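Local coordinates for protein B-agarase (Saccharophagus degradans, PDB 4BQ2) that hydrolyses agarose as an exo-acting beta-agarase of glycoside hydrolase family 50, at residues E491-R496 with P605-P610. Residues are numbered along the deposited sequence; the frame is centred on the assembly and turned at random.
Sequences EKSFGR and PDWGMP
The indole of Trp607 turns its edge to Ser493, whose OG lies near the ring plane 3.7 Å from CZ3, and rests one face on Pro605, with Pro605 CG 3.5 Å above the ring plane, over its centre. On the opposite side, the Arg496 guanidinium runs nearly parallel to the indole (planes 6° apart) without stacking: Trp607 CB lies over one guanidinium face, toward its rim and 3.8 Å from Arg496 NH1, which approaches the ring only obliquely. Arg496 NE forms a salt bridge with Asp498. The two loops follow strands 483-488 and 598-599 of what is, for family 50, a (beta/alpha)8 barrel. At the six-membered end of the indole, the Glu491 carboxylate stands almost upright to the ring (83°), with OE1 3.6 Å from CZ2. Glu491 CG, anti to its carbonyl carbon, lies 3.9 Å from Pro605 CG, and the chain extends beyond it to the indole. Trp451 and Asn627 each hold one carboxylate oxygen; the nearness of Glu652 and a bound glycerol is consistent with a sugar-binding pocket. Phe450 N bonds Ser493 OG, fixing the hydroxyl at the indole edge. Trp607 CG sits between the backbone N and carbonyl carbon (chi1 47°), folding the ring back over Pro605, which starts a type I turn.

Segments 491-496 and 605-610 share no direct hydrogen bond, although Glu491 pairs through its backbone with Arg603. One water donates to both Lys492 O and Gly608 O; another links Gly495 N to Trp607 O. Arg496 CA points a C-H at Trp607 O, 3.3 Å away.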
loop_
_atom_site.group_PDB
_atom_site.type_symbol
_atom_site.label_atom_id
_atom_site.label_comp_id
_atom_site.label_asym_id
_atom_site.label_seq_id
_atom_site.Cartn_x
_atom_site.Cartn_y
_atom_site.Cartn_z
ATOM N N GLU A 491 2.793 2.304 -8.896
ATOM C CA GLU A 491 3.588 3.024 -7.881
ATOM C C GLU A 491 5.062 3.206 -8.285
ATOM O O GLU A 491 5.998 2.923 -7.525
ATOM C CB GLU A 491 3.468 2.299 -6.529
ATOM C CG GLU A 491 2.028 2.241 -6.024
ATOM C CD GLU A 491 1.912 1.726 -4.599
ATOM O OE1 GLU A 491 2.948 1.345 -4.014
ATOM O OE2 GLU A 491 0.775 1.717 -4.062
ATOM N N LYS A 492 5.264 3.716 -9.497
ATOM C CA LYS A 492 6.598 4.014 -9.982
ATOM C C LYS A 492 7.114 5.237 -9.246
ATOM O O LYS A 492 6.349 6.129 -8.888
ATOM C CB LYS A 492 6.572 4.249 -11.507
ATOM C CG LYS A 492 5.976 3.059 -12.291
ATOM C CD LYS A 492 6.304 3.142 -13.798
ATOM C CE LYS A 492 7.746 2.689 -14.035
ATOM N NZ LYS A 492 7.982 1.223 -13.773
ATOM N N SER A 493 8.416 5.264 -8.997
ATOM C CA SER A 493 9.031 6.411 -8.318
ATOM C C SER A 493 9.279 7.580 -9.278
ATOM O O SER A 493 10.422 7.816 -9.707
ATOM C CB SER A 493 10.333 5.974 -7.634
ATOM O OG SER A 493 10.043 5.089 -6.540
ATOM N N PHE A 494 8.216 8.327 -9.584
ATOM C CA PHE A 494 8.303 9.460 -10.499
ATOM C C PHE A 494 8.838 10.715 -9.791
ATOM O O PHE A 494 9.159 11.710 -10.442
ATOM C CB PHE A 494 6.926 9.788 -11.092
ATOM C CG PHE A 494 6.573 8.979 -12.286
ATOM C CD1 PHE A 494 7.157 9.233 -13.520
ATOM C CD2 PHE A 494 5.599 7.975 -12.191
ATOM C CE1 PHE A 494 6.797 8.484 -14.639
ATOM C CE2 PHE A 494 5.243 7.227 -13.298
ATOM C CZ PHE A 494 5.832 7.475 -14.521
ATOM N N GLY A 495 8.898 10.677 -8.461
ATOM C CA GLY A 495 9.469 11.785 -7.662
ATOM C C GLY A 495 8.596 12.041 -6.442
ATOM O O GLY A 495 7.382 12.182 -6.578
ATOM N N ARG A 496 9.219 12.143 -5.264
ATOM C CA ARG A 496 8.530 12.293 -3.968
ATOM C C ARG A 496 8.238 13.764 -3.642
ATOM O O ARG A 496 8.941 14.632 -4.121
ATOM C CB ARG A 496 9.402 11.724 -2.825
ATOM C CG ARG A 496 9.627 10.209 -2.892
ATOM C CD ARG A 496 10.299 9.678 -1.615
ATOM N NE ARG A 496 9.604 10.161 -0.420
ATOM C CZ ARG A 496 8.793 9.436 0.355
ATOM N NH1 ARG A 496 8.586 8.147 0.113
ATOM N NH2 ARG A 496 8.204 10.007 1.410
ATOM N N PRO A 605 0.803 6.675 -6.290
ATOM C CA PRO A 605 0.650 6.807 -4.838
ATOM C C PRO A 605 0.830 8.259 -4.416
ATOM O O PRO A 605 1.247 9.105 -5.242
ATOM C CB PRO A 605 1.810 5.974 -4.289
ATOM C CG PRO A 605 2.873 6.037 -5.353
ATOM C CD PRO A 605 2.198 6.402 -6.685
ATOM N N ASP A 606 0.558 8.565 -3.154
ATOM C CA ASP A 606 0.769 9.939 -2.681
ATOM C C ASP A 606 2.226 10.408 -2.693
ATOM O O ASP A 606 2.505 11.590 -2.788
ATOM C CB ASP A 606 0.064 10.174 -1.346
ATOM C CG ASP A 606 0.743 9.505 -0.182
ATOM O OD1 ASP A 606 1.534 8.552 -0.351
ATOM O OD2 ASP A 606 0.474 9.962 0.941
ATOM N N TRP A 607 3.160 9.471 -2.650
ATOM C CA TRP A 607 4.583 9.808 -2.699
ATOM C C TRP A 607 5.139 9.782 -4.117
ATOM O O TRP A 607 6.358 9.855 -4.338
ATOM C CB TRP A 607 5.375 8.882 -1.735
ATOM C CG TRP A 607 5.025 7.405 -1.865
ATOM C CD1 TRP A 607 4.111 6.713 -1.121
ATOM C CD2 TRP A 607 5.590 6.457 -2.799
ATOM N NE1 TRP A 607 4.073 5.402 -1.532
ATOM C CE2 TRP A 607 4.969 5.215 -2.554
ATOM C CE3 TRP A 607 6.559 6.544 -3.811
ATOM C CZ2 TRP A 607 5.278 4.047 -3.288
ATOM C CZ3 TRP A 607 6.884 5.367 -4.558
ATOM C CH2 TRP A 607 6.229 4.133 -4.276
ATOM N N GLY A 608 4.257 9.665 -5.106
ATOM C CA GLY A 608 4.724 9.582 -6.464
ATOM C C GLY A 608 3.774 10.205 -7.462
ATOM O O GLY A 608 3.526 9.631 -8.532
ATOM N N MET A 609 3.217 11.371 -7.140
ATOM C CA MET A 609 2.353 12.020 -8.136
ATOM C C MET A 609 2.636 13.529 -8.376
ATOM O O MET A 609 1.708 14.358 -8.276
ATOM C CB MET A 609 0.880 11.795 -7.787
ATOM C CG MET A 609 0.509 12.196 -6.357
ATOM S SD MET A 609 -1.203 11.776 -5.928
ATOM C CE MET A 609 -2.172 13.026 -6.793
ATOM N N PRO A 610 3.880 13.882 -8.721
ATOM C CA PRO A 610 4.120 15.277 -9.108
ATOM C C PRO A 610 3.192 15.642 -10.262
ATOM O O PRO A 610 2.911 14.784 -11.129
ATOM C CB PRO A 610 5.561 15.274 -9.620
ATOM C CG PRO A 610 6.141 13.946 -9.299
ATOM C CD PRO A 610 4.998 13.002 -9.094
HETATM O O HOH W 1 3.765 6.901 -9.354
HETATM O O HOH W 2 8.377 8.874 -6.221
#